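Local coordinates for actin-related protein 8 (Homo sapiens, PDB 4FO0) that binds ATP with low basal ATPase activity as a proposed core subunit of the INO80 chromatin-remodelling complex, and contributes to nucleosome binding, at residues C249-D252 against K257-V260; L274-G279 against D481-H486; D489-D494 against K498-S503; G510-K515 against D547-L552. All blocks are in the same frame, centred on the assembly; numbering follows the deposited sequence.

Contact 1 of 4, residues C249-D252 against K257-V260; sequences CIVD and KTSV. With ATP (adenosine-5'-triphosphate), chain C.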
# COMPACT_ATOMS: atom_id res chain seq x y z
N CYS A 249 -7.25 0.89 -17.30
CA CYS A 249 -7.38 -0.03 -16.18
C CYS A 249 -6.35 0.38 -15.11
O CYS A 249 -5.16 0.55 -15.41
CB CYS A 249 -7.15 -1.46 -16.65
SG CYS A 249 -7.27 -2.71 -15.35
N ILE A 250 -6.81 0.59 -13.87
CA ILE A 250 -5.94 1.00 -12.78
C ILE A 250 -5.72 -0.13 -11.80
O ILE A 250 -6.67 -0.79 -11.38
CB ILE A 250 -6.55 2.11 -11.93
CG1 ILE A 250 -7.25 3.12 -12.81
CG2 ILE A 250 -5.47 2.76 -11.03
CD1 ILE A 250 -6.34 3.64 -13.90
N VAL A 251 -4.47 -0.31 -11.41
CA VAL A 251 -4.13 -1.30 -10.40
C VAL A 251 -3.36 -0.60 -9.31
O VAL A 251 -2.30 -0.04 -9.57
CB VAL A 251 -3.25 -2.42 -10.97
CG1 VAL A 251 -2.97 -3.44 -9.90
CG2 VAL A 251 -3.91 -3.06 -12.17
N ASP A 252 -3.89 -0.60 -8.09
CA ASP A 252 -3.15 0.00 -6.99
C ASP A 252 -2.65 -1.11 -6.09
O ASP A 252 -3.44 -1.71 -5.34
CB ASP A 252 -4.02 1.00 -6.23
CG ASP A 252 -3.25 1.70 -5.08
OD1 ASP A 252 -2.31 1.11 -4.51
OD2 ASP A 252 -3.61 2.86 -4.74
N LYS A 257 -3.41 -4.10 0.46
CA LYS A 257 -4.55 -4.35 -0.40
C LYS A 257 -4.16 -4.06 -1.82
O LYS A 257 -3.29 -3.23 -2.06
CB LYS A 257 -5.76 -3.50 0.00
CG LYS A 257 -5.63 -2.03 -0.29
CD LYS A 257 -6.15 -1.69 -1.68
CE LYS A 257 -5.69 -0.30 -2.12
NZ LYS A 257 -4.21 -0.24 -2.28
N THR A 258 -4.79 -4.77 -2.75
CA THR A 258 -4.60 -4.52 -4.17
C THR A 258 -5.93 -4.23 -4.84
O THR A 258 -6.84 -5.06 -4.77
CB THR A 258 -4.00 -5.72 -4.86
OG1 THR A 258 -2.69 -5.95 -4.34
CG2 THR A 258 -3.94 -5.48 -6.37
N SER A 259 -6.06 -3.06 -5.48
CA SER A 259 -7.28 -2.69 -6.18
C SER A 259 -7.09 -2.85 -7.66
O SER A 259 -6.04 -2.51 -8.20
CB SER A 259 -7.65 -1.24 -5.91
OG SER A 259 -8.04 -1.02 -4.57
N VAL A 260 -8.12 -3.38 -8.31
CA VAL A 260 -8.22 -3.36 -9.76
C VAL A 260 -9.55 -2.73 -10.16
O VAL A 260 -10.57 -2.94 -9.50
CB VAL A 260 -8.14 -4.77 -10.35
CG1 VAL A 260 -7.90 -4.70 -11.86
CG2 VAL A 260 -7.02 -5.53 -9.70
PG ATP C . -2.59 -0.01 1.12
O1G ATP C . -2.73 0.70 -0.20
O2G ATP C . -3.52 0.48 2.21
O3G ATP C . -2.50 -1.51 1.05
PB ATP C . -0.36 1.83 1.42
O1B ATP C . 0.26 2.11 2.77
O2B ATP C . -1.14 2.86 0.63
O3B ATP C . -1.14 0.44 1.63
PA ATP C . 1.84 2.05 -0.39
O1A ATP C . 2.54 3.01 0.53
O2A ATP C . 1.22 2.50 -1.69
O3A ATP C . 0.79 1.21 0.49
O5' ATP C . 2.88 0.88 -0.72
C5' ATP C . 3.56 0.29 0.37
C4' ATP C . 4.27 -0.94 -0.13
O4' ATP C . 5.15 -0.54 -1.17
C3' ATP C . 5.12 -1.61 0.94
O3' ATP C . 4.84 -3.02 0.96
C2' ATP C . 6.54 -1.37 0.48
O2' ATP C . 7.42 -2.42 0.83
C1' ATP C . 6.34 -1.31 -1.02
N9 ATP C . 7.51 -0.72 -1.67
C8 ATP C . 7.95 0.54 -1.54
N7 ATP C . 9.06 0.75 -2.28
C5 ATP C . 9.35 -0.40 -2.90
C6 ATP C . 10.39 -0.87 -3.83
N6 ATP C . 11.37 -0.02 -4.23
N1 ATP C . 10.33 -2.17 -4.24
C2 ATP C . 9.36 -3.01 -3.84
N3 ATP C . 8.38 -2.64 -2.99
C4 ATP C . 8.32 -1.38 -2.50
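Bends at chi2 (90°) and chi4 (65°) fold the Lys-257 side chain so that NZ meets the carboxylate of Asp-252, whose CG stands anti to its own backbone N. The two side chains cross at about a right angle. Lys-257 NZ forms a salt bridge with Asp-252 OD1 at 3.2 Å, weak as a hydrogen bond, and a further weak bond to the carbonyl oxygen of the same aspartate. Its shorter partner is the nucleotide: Lys-257 NZ lies 2.7 Å from ATP O1G, while Lys-257 N donates to ATP O3G at 2.8 Å. One residue thus holds two gamma-phosphate oxygens, and its charge probably offsets some of theirs. A methionine in its place would probably leave the gamma-phosphate and the Asp-252 carboxylate close together without the positive charge between them. Asp-252 and Lys-257 stand at the end of the hairpin formed by strands 247-253 and 258-264, whose turn probably corresponds to the second phosphate-binding loop of the actin fold. Asp-252 and Ser-259 make a hydrogen-bonded pair, Asp-252 N to Ser-259 O at 2.9 Å and Ser-259 N to Asp-252 O at 3.0 Å; Val-251 faces Val-260 in the neighbouring non-hydrogen-bonded pair. Val-251 and Thr-258 lie side by side, CG1 of the valine 4.2 Å from CG2 of the threonine, on the sheet face covered by helix 480-489. The Thr-258 hydroxyl is hydrogen-bonded to Tyr-278 O.

Contact 2 of 4, residues L274-G279 against D481-H486; sequences LCLAYG and DKAILH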
# COMPACT_ATOMS: atom_id res chain seq x y z
N LEU A 274 -12.44 -4.76 -8.30
CA LEU A 274 -11.98 -5.88 -7.48
C LEU A 274 -11.06 -5.36 -6.41
O LEU A 274 -10.22 -4.49 -6.66
CB LEU A 274 -11.19 -6.87 -8.31
CG LEU A 274 -11.97 -7.83 -9.20
CD1 LEU A 274 -11.19 -8.10 -10.46
CD2 LEU A 274 -12.22 -9.12 -8.47
N CYS A 275 -11.21 -5.88 -5.20
CA CYS A 275 -10.20 -5.66 -4.20
C CYS A 275 -9.66 -6.98 -3.67
O CYS A 275 -10.41 -7.86 -3.25
CB CYS A 275 -10.70 -4.75 -3.08
SG CYS A 275 -9.31 -4.11 -2.09
N LEU A 276 -8.34 -7.12 -3.71
CA LEU A 276 -7.68 -8.33 -3.26
C LEU A 276 -6.98 -8.01 -1.96
O LEU A 276 -6.35 -6.96 -1.83
CB LEU A 276 -6.66 -8.79 -4.29
CG LEU A 276 -7.17 -8.65 -5.73
CD1 LEU A 276 -6.04 -8.83 -6.74
CD2 LEU A 276 -8.29 -9.65 -5.98
N ALA A 277 -7.11 -8.93 -1.00
CA ALA A 277 -6.55 -8.75 0.33
C ALA A 277 -5.08 -9.18 0.46
O ALA A 277 -4.73 -9.96 1.35
CB ALA A 277 -7.39 -9.49 1.36
N TYR A 278 -4.22 -8.67 -0.41
CA TYR A 278 -2.80 -8.88 -0.23
C TYR A 278 -2.06 -7.77 -0.95
O TYR A 278 -2.63 -7.12 -1.81
CB TYR A 278 -2.38 -10.24 -0.74
CG TYR A 278 -2.60 -10.41 -2.23
CD1 TYR A 278 -3.74 -11.06 -2.72
CD2 TYR A 278 -1.68 -9.93 -3.14
CE1 TYR A 278 -3.94 -11.22 -4.06
CE2 TYR A 278 -1.87 -10.08 -4.50
CZ TYR A 278 -3.00 -10.72 -4.96
OH TYR A 278 -3.18 -10.87 -6.32
N GLY A 279 -0.80 -7.55 -0.56
CA GLY A 279 0.04 -6.52 -1.15
C GLY A 279 1.50 -6.68 -0.76
O GLY A 279 1.96 -7.78 -0.45
N ASP A 481 -2.60 -10.69 -12.38
CA ASP A 481 -2.91 -10.70 -13.81
C ASP A 481 -4.32 -11.22 -14.15
O ASP A 481 -5.01 -10.64 -14.99
CB ASP A 481 -1.83 -11.46 -14.59
CG ASP A 481 -1.60 -12.89 -14.07
OD1 ASP A 481 -2.06 -13.23 -12.95
OD2 ASP A 481 -0.93 -13.67 -14.78
N LYS A 482 -4.72 -12.32 -13.52
CA LYS A 482 -6.08 -12.83 -13.65
C LYS A 482 -7.13 -11.79 -13.24
O LYS A 482 -8.17 -11.67 -13.89
CB LYS A 482 -6.24 -14.09 -12.79
CG LYS A 482 -5.36 -15.23 -13.22
CD LYS A 482 -5.57 -16.48 -12.36
CE LYS A 482 -4.50 -17.54 -12.67
NZ LYS A 482 -3.10 -17.07 -12.36
N ALA A 483 -6.85 -11.07 -12.16
CA ALA A 483 -7.75 -10.02 -11.68
C ALA A 483 -7.86 -8.89 -12.70
O ALA A 483 -8.96 -8.41 -12.98
CB ALA A 483 -7.25 -9.48 -10.38
N ILE A 484 -6.73 -8.46 -13.23
CA ILE A 484 -6.76 -7.43 -14.25
C ILE A 484 -7.63 -7.86 -15.41
O ILE A 484 -8.50 -7.12 -15.85
CB ILE A 484 -5.37 -7.10 -14.75
CG1 ILE A 484 -4.59 -6.38 -13.65
CG2 ILE A 484 -5.44 -6.26 -16.06
CD1 ILE A 484 -3.12 -6.26 -13.93
N LEU A 485 -7.38 -9.07 -15.91
CA LEU A 485 -8.14 -9.61 -17.03
C LEU A 485 -9.62 -9.71 -16.69
O LEU A 485 -10.48 -9.17 -17.39
CB LEU A 485 -7.58 -10.99 -17.41
CG LEU A 485 -6.21 -10.93 -18.07
CD1 LEU A 485 -5.72 -12.31 -18.45
CD2 LEU A 485 -6.22 -10.01 -19.27
N HIS A 486 -9.91 -10.39 -15.59
CA HIS A 486 -11.29 -10.53 -15.15
C HIS A 486 -12.02 -9.20 -15.06
O HIS A 486 -13.17 -9.08 -15.47
CB HIS A 486 -11.32 -11.23 -13.79
CG HIS A 486 -12.70 -11.34 -13.23
ND1 HIS A 486 -13.30 -10.32 -12.53
CD2 HIS A 486 -13.60 -12.35 -13.28
CE1 HIS A 486 -14.51 -10.70 -12.15
NE2 HIS A 486 -14.71 -11.93 -12.60
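Leu-274 opens the contact by directing its CD1 methyl onto helix 480-489. With CG beside its backbone N and anti to the carbonyl carbon (chi1 -77°), the side chain sets CD1 3.4 Å from Ala-483 O and 4.2 Å from Ala-483 CB. The same methyl also lies 3.7 Å from His-486 ND1. The leucine and histidine side chains cross at about a right angle, the histidine swung toward the strand with CG anti to its backbone N (chi1 177°). Two residues on, and on the same side of the strand, Leu-276 places its CD1 3.9 Å from Ala-483 CB. Both leucines thus touch the small alanine, and Leu-274 also a carbonyl oxygen and a ring nitrogen, all by van der Waals contact with no hydrogen bond between the segments. Beyond the strand the chain turns through an inverse gamma turn centred on Ala-277. Tyr-278 then sends its hydroxyl to Leu-478 O, just ahead of the helix, and Gly-279 takes the N-cap position of helix 280-293. Strand 274-276 and the facing helix segment run nearly antiparallel, at 169°, with axes 9.9 Å apart. In the sheet, this strand is hydrogen-bonded to strand 258-264 and flanked on its other edge by 375-377; helix 480-489 packs along the sheet face, where Ala-483 and Ile-484 also touch Val-260, while Asp-481 pairs with Arg-523 of helix 516-527.

Contact 3 of 4, residues D489-D494 against K498-S503; sequences DCCSSD and KKMYSS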
# COMPACT_ATOMS: atom_id res chain seq x y z
N ASP A 489 -12.74 -7.78 -18.43
CA ASP A 489 -13.75 -8.63 -19.04
C ASP A 489 -15.16 -8.28 -18.56
O ASP A 489 -16.15 -8.68 -19.17
CB ASP A 489 -13.45 -10.08 -18.72
CG ASP A 489 -14.31 -11.02 -19.50
OD1 ASP A 489 -14.58 -10.72 -20.69
OD2 ASP A 489 -14.73 -12.04 -18.93
N CYS A 490 -15.24 -7.55 -17.46
CA CYS A 490 -16.51 -7.15 -16.90
C CYS A 490 -17.00 -5.82 -17.45
O CYS A 490 -18.08 -5.37 -17.10
CB CYS A 490 -16.42 -7.05 -15.38
SG CYS A 490 -16.29 -8.63 -14.60
N CYS A 491 -16.24 -5.20 -18.35
CA CYS A 491 -16.78 -4.12 -19.16
C CYS A 491 -17.88 -4.60 -20.10
O CYS A 491 -17.75 -5.64 -20.73
CB CYS A 491 -15.67 -3.46 -19.98
SG CYS A 491 -14.42 -2.62 -19.00
N SER A 492 -18.98 -3.85 -20.17
CA SER A 492 -20.05 -4.14 -21.13
C SER A 492 -19.70 -3.94 -22.61
O SER A 492 -19.98 -4.80 -23.44
CB SER A 492 -21.28 -3.31 -20.79
OG SER A 492 -20.92 -1.96 -20.59
N SER A 493 -19.08 -2.81 -22.92
CA SER A 493 -18.83 -2.43 -24.31
C SER A 493 -17.57 -3.12 -24.77
O SER A 493 -16.80 -3.57 -23.93
CB SER A 493 -18.67 -0.92 -24.43
OG SER A 493 -17.59 -0.59 -25.28
N ASP A 494 -17.33 -3.23 -26.07
CA ASP A 494 -16.06 -3.83 -26.45
C ASP A 494 -15.06 -2.75 -26.81
O ASP A 494 -13.86 -3.00 -26.88
CB ASP A 494 -16.23 -4.80 -27.61
CG ASP A 494 -16.86 -6.10 -27.17
OD1 ASP A 494 -17.63 -6.10 -26.18
OD2 ASP A 494 -16.57 -7.14 -27.81
N LYS A 498 -11.26 -2.56 -25.54
CA LYS A 498 -10.10 -2.24 -26.36
C LYS A 498 -9.26 -1.22 -25.60
O LYS A 498 -8.04 -1.38 -25.46
CB LYS A 498 -10.52 -1.69 -27.73
CG LYS A 498 -10.69 -2.77 -28.79
CD LYS A 498 -10.73 -2.16 -30.20
CE LYS A 498 -11.93 -1.24 -30.39
NZ LYS A 498 -11.91 -0.52 -31.71
N LYS A 499 -9.92 -0.18 -25.10
CA LYS A 499 -9.22 0.89 -24.40
C LYS A 499 -8.50 0.39 -23.15
O LYS A 499 -7.37 0.79 -22.89
CB LYS A 499 -10.19 2.03 -24.06
CG LYS A 499 -10.74 2.73 -25.30
CD LYS A 499 -11.34 4.10 -24.98
CE LYS A 499 -12.66 3.99 -24.23
NZ LYS A 499 -13.12 5.33 -23.74
N MET A 500 -9.16 -0.49 -22.40
CA MET A 500 -8.60 -1.04 -21.17
C MET A 500 -7.40 -1.96 -21.38
O MET A 500 -6.38 -1.79 -20.71
CB MET A 500 -9.67 -1.78 -20.37
CG MET A 500 -10.88 -0.92 -19.98
SD MET A 500 -10.40 0.68 -19.30
CE MET A 500 -11.96 1.52 -19.16
N TYR A 501 -7.51 -2.92 -22.29
CA TYR A 501 -6.37 -3.81 -22.58
C TYR A 501 -5.20 -2.97 -23.05
O TYR A 501 -4.06 -3.26 -22.70
CB TYR A 501 -6.68 -4.85 -23.67
CG TYR A 501 -7.67 -5.92 -23.28
CD1 TYR A 501 -7.33 -6.92 -22.39
CD2 TYR A 501 -8.95 -5.93 -23.83
CE1 TYR A 501 -8.25 -7.91 -22.04
CE2 TYR A 501 -9.87 -6.91 -23.49
CZ TYR A 501 -9.52 -7.90 -22.59
OH TYR A 501 -10.45 -8.86 -22.26
N SER A 502 -5.49 -1.90 -23.72
CA SER A 502 -4.48 -1.14 -24.36
C SER A 502 -3.74 -0.26 -23.37
O SER A 502 -2.68 0.23 -23.63
CB SER A 502 -5.12 -0.33 -25.47
OG SER A 502 -4.86 1.04 -25.34
N SER A 503 -4.33 -0.08 -22.21
CA SER A 503 -3.76 0.78 -21.18
C SER A 503 -3.99 0.26 -19.77
O SER A 503 -5.09 0.38 -19.22
CB SER A 503 -4.34 2.19 -21.31
OG SER A 503 -3.83 3.04 -20.30
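Asp-494 O accepts a hydrogen bond from Lys-498 N at 3.0 Å, a fairly straight one with 160° at the hydrogen. It is an i to i+4 bond of the first turn of helix 494-502. The nitrogen approaches tilted from the carbonyl plane, and the start of the lysine side chain lies along the same oxygen, with Lys-498 CB 3.7 Å from Asp-494 O. Just before this turn Ser-493 is the N-cap: its OG accepts from Thr-496 N, with a weaker bond from Asp-495 N, and so occupies backbone donors that have no earlier turn to pair with. The other point of contact is apolar and joins the loop ahead of the helix to Met-500, two residues past Lys-498. Cys-491 SG meets Met-500 CG at 4.0 Å. In both residues the gamma atom is anti to the carbonyl carbon, chi1 being -65° in the cysteine and -58° in the methionine, which turns the sulfur of one onto the methylene of the other, as each side chain leaves its backbone toward the other segment. Both also touch Cys-262 of strand 258-264, so the pair packs the loop and the helix against that strand. Tyr-501 packs on Leu-485 and Ile-488 of the preceding helix and meets the ring of Phe-532. The contact thus divides its chemistry: a sulfur-to-methylene touch turned toward the sheet, and, at the more exposed helix start, a capped turn whose aspartates, Asp-494 among them, would probably interact favourably with the helix dipole.

Contact 4 of 4, residues G510-K515 against D547-L552; sequences GLMFHK and DMDPRL. With ATP (adenosine-5'-triphosphate), chain C.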
# COMPACT_ATOMS: atom_id res chain seq x y z
N GLY A 510 3.50 -1.33 -3.93
CA GLY A 510 3.56 -2.78 -3.84
C GLY A 510 4.23 -3.47 -5.01
O GLY A 510 4.79 -4.55 -4.85
N LEU A 511 4.17 -2.88 -6.20
CA LEU A 511 4.76 -3.53 -7.36
C LEU A 511 5.95 -2.75 -7.90
O LEU A 511 6.20 -2.72 -9.09
CB LEU A 511 3.71 -3.79 -8.45
CG LEU A 511 3.97 -4.99 -9.37
CD1 LEU A 511 3.66 -6.31 -8.66
CD2 LEU A 511 3.15 -4.87 -10.62
N MET A 512 6.72 -2.14 -6.99
CA MET A 512 7.86 -1.34 -7.41
C MET A 512 9.14 -2.13 -7.65
O MET A 512 10.24 -1.63 -7.44
CB MET A 512 8.06 -0.16 -6.45
CG MET A 512 7.20 1.05 -6.84
SD MET A 512 7.31 2.47 -5.74
CE MET A 512 9.08 2.67 -5.55
N PHE A 513 9.00 -3.35 -8.15
CA PHE A 513 10.15 -4.19 -8.45
C PHE A 513 10.74 -3.94 -9.83
O PHE A 513 10.05 -3.61 -10.78
CB PHE A 513 9.77 -5.65 -8.36
CG PHE A 513 9.11 -6.01 -7.09
CD1 PHE A 513 9.87 -6.25 -5.96
CD2 PHE A 513 7.74 -6.11 -7.01
CE1 PHE A 513 9.27 -6.59 -4.77
CE2 PHE A 513 7.13 -6.45 -5.83
CZ PHE A 513 7.90 -6.69 -4.70
N HIS A 514 12.05 -4.12 -9.91
CA HIS A 514 12.77 -3.99 -11.16
C HIS A 514 12.18 -4.94 -12.21
O HIS A 514 11.96 -6.14 -11.94
CB HIS A 514 14.25 -4.27 -10.87
CG HIS A 514 15.14 -4.10 -12.06
ND1 HIS A 514 15.72 -5.17 -12.71
CD2 HIS A 514 15.57 -2.99 -12.70
CE1 HIS A 514 16.46 -4.73 -13.71
NE2 HIS A 514 16.38 -3.41 -13.73
N LYS A 515 11.91 -4.39 -13.40
CA LYS A 515 11.32 -5.13 -14.53
C LYS A 515 9.84 -5.46 -14.35
O LYS A 515 9.27 -6.25 -15.11
CB LYS A 515 12.10 -6.42 -14.84
CG LYS A 515 13.49 -6.18 -15.38
CD LYS A 515 13.45 -5.24 -16.56
CE LYS A 515 14.80 -5.18 -17.27
NZ LYS A 515 14.77 -4.33 -18.52
N ASP A 547 7.28 9.71 -15.42
CA ASP A 547 8.36 9.29 -14.55
C ASP A 547 8.16 9.66 -13.09
O ASP A 547 9.11 10.04 -12.42
CB ASP A 547 9.69 9.83 -15.04
CG ASP A 547 10.85 9.35 -14.21
OD1 ASP A 547 11.37 8.25 -14.49
OD2 ASP A 547 11.25 10.07 -13.27
N MET A 548 6.94 9.55 -12.57
CA MET A 548 6.71 9.89 -11.17
C MET A 548 6.77 8.67 -10.24
O MET A 548 6.87 7.53 -10.69
CB MET A 548 5.40 10.64 -10.97
CG MET A 548 4.76 11.10 -12.27
SD MET A 548 3.12 11.81 -12.04
CE MET A 548 3.56 13.34 -11.20
N ASP A 549 6.74 8.95 -8.95
CA ASP A 549 6.71 7.94 -7.90
C ASP A 549 5.31 7.30 -7.91
O ASP A 549 4.31 8.00 -7.75
CB ASP A 549 7.01 8.63 -6.56
CG ASP A 549 7.25 7.67 -5.41
OD1 ASP A 549 6.90 6.48 -5.51
OD2 ASP A 549 7.77 8.13 -4.37
N PRO A 550 5.23 5.98 -8.15
CA PRO A 550 3.93 5.31 -8.20
C PRO A 550 3.14 5.47 -6.90
O PRO A 550 1.91 5.43 -6.88
CB PRO A 550 4.30 3.83 -8.40
CG PRO A 550 5.69 3.85 -8.96
CD PRO A 550 6.36 5.07 -8.44
N ARG A 551 3.86 5.66 -5.81
CA ARG A 551 3.20 5.87 -4.53
C ARG A 551 2.44 7.18 -4.46
O ARG A 551 1.51 7.30 -3.67
CB ARG A 551 4.20 5.78 -3.40
CG ARG A 551 4.63 4.35 -3.15
CD ARG A 551 5.87 4.30 -2.35
NE ARG A 551 6.94 5.01 -3.03
CZ ARG A 551 8.18 5.07 -2.58
NH1 ARG A 551 8.50 4.45 -1.45
NH2 ARG A 551 9.09 5.74 -3.25
N LEU A 552 2.83 8.15 -5.28
CA LEU A 552 2.26 9.51 -5.18
C LEU A 552 1.26 9.90 -6.27
O LEU A 552 0.66 10.97 -6.19
CB LEU A 552 3.38 10.54 -5.14
CG LEU A 552 4.46 10.26 -4.10
CD1 LEU A 552 5.60 11.25 -4.27
CD2 LEU A 552 3.89 10.34 -2.70
PG ATP C . -2.59 -0.01 1.12
O1G ATP C . -2.73 0.70 -0.20
O2G ATP C . -3.52 0.48 2.21
O3G ATP C . -2.50 -1.51 1.05
PB ATP C . -0.36 1.83 1.42
O1B ATP C . 0.26 2.11 2.77
O2B ATP C . -1.14 2.86 0.63
O3B ATP C . -1.14 0.44 1.63
PA ATP C . 1.84 2.05 -0.39
O1A ATP C . 2.54 3.01 0.53
O2A ATP C . 1.22 2.50 -1.69
O3A ATP C . 0.79 1.21 0.49
O5' ATP C . 2.88 0.88 -0.72
C5' ATP C . 3.56 0.29 0.37
C4' ATP C . 4.27 -0.94 -0.13
O4' ATP C . 5.15 -0.54 -1.17
C3' ATP C . 5.12 -1.61 0.94
O3' ATP C . 4.84 -3.02 0.96
C2' ATP C . 6.54 -1.37 0.48
O2' ATP C . 7.42 -2.42 0.83
C1' ATP C . 6.34 -1.31 -1.02
N9 ATP C . 7.51 -0.72 -1.67
C8 ATP C . 7.95 0.54 -1.54
N7 ATP C . 9.06 0.75 -2.28
C5 ATP C . 9.35 -0.40 -2.90
C6 ATP C . 10.39 -0.87 -3.83
N6 ATP C . 11.37 -0.02 -4.23
N1 ATP C . 10.33 -2.17 -4.24
C2 ATP C . 9.36 -3.01 -3.84
N3 ATP C . 8.38 -2.64 -2.99
C4 ATP C . 8.32 -1.38 -2.50
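The adenine end of the ATP pocket is lined by two loops that meet where Met-512 packs on Pro-550 and Arg-551. Met-512 CG touches Pro-550 CG at 3.8 Å. Further out, the methionine chain runs extended through chi2 and bends at chi3 (49°), which brings its thioether over one face of the Arg-551 guanidinium, with Met-512 SD 3.7 Å from Arg-551 NE. The same side chain borders the base: Met-512 CB lies 3.6 Å from ATP C6, and its CE methyl is near N6 and N7. Loop 510-515 begins with the last of three glycines after strand 503-507, consistent with the adenosine motif of the actin fold; ATP C2 sits over one face of the Phe-513 ring, off its centre, 3.7 Å from CE1. What fixes the arginine is Asp-549. Arg-551 NE donates to Asp-549 OD1 at 2.9 Å, in the guanidinium plane and on the syn lone pair, as part of a salt bridge that NH2 extends with a weak bond to OD2. Arg-551 N reaches the same OD1 at 3.2 Å from above the carboxylate plane, forming an Asx turn. Replacing Arg-551 by an alanine would probably leave the Asp-549 carboxylate without this charge partner and the Met-512 thioether without the flat group it rests on. Arg-551 NH1 also lies 3.8 Å from ATP N7, and the side chain packs on Arg-28.

From the N terminus, contact 1 comes first, closing the short turn of the hairpin 247-253/258-264. Contact 2 spans some two hundred residues, bringing helix 480-489 onto strand 274-276. Contact 3 then closes the turn that starts helix 494-502, and contact 4 joins the loops after strands 503-507 and 540-542. All four follow in series; none encloses or crosses another. The first two share a sheet, through the backbone bond of Thr-258 O with Leu-276 N, and Val-251 reaches Ile-484. Cys-249 N bonds to Ser-503 O, tying contact 1 to contact 3. Contacts 1 and 4, about 13 Å apart between centres, both touch ATP, at the gamma-phosphate and adenine respectively.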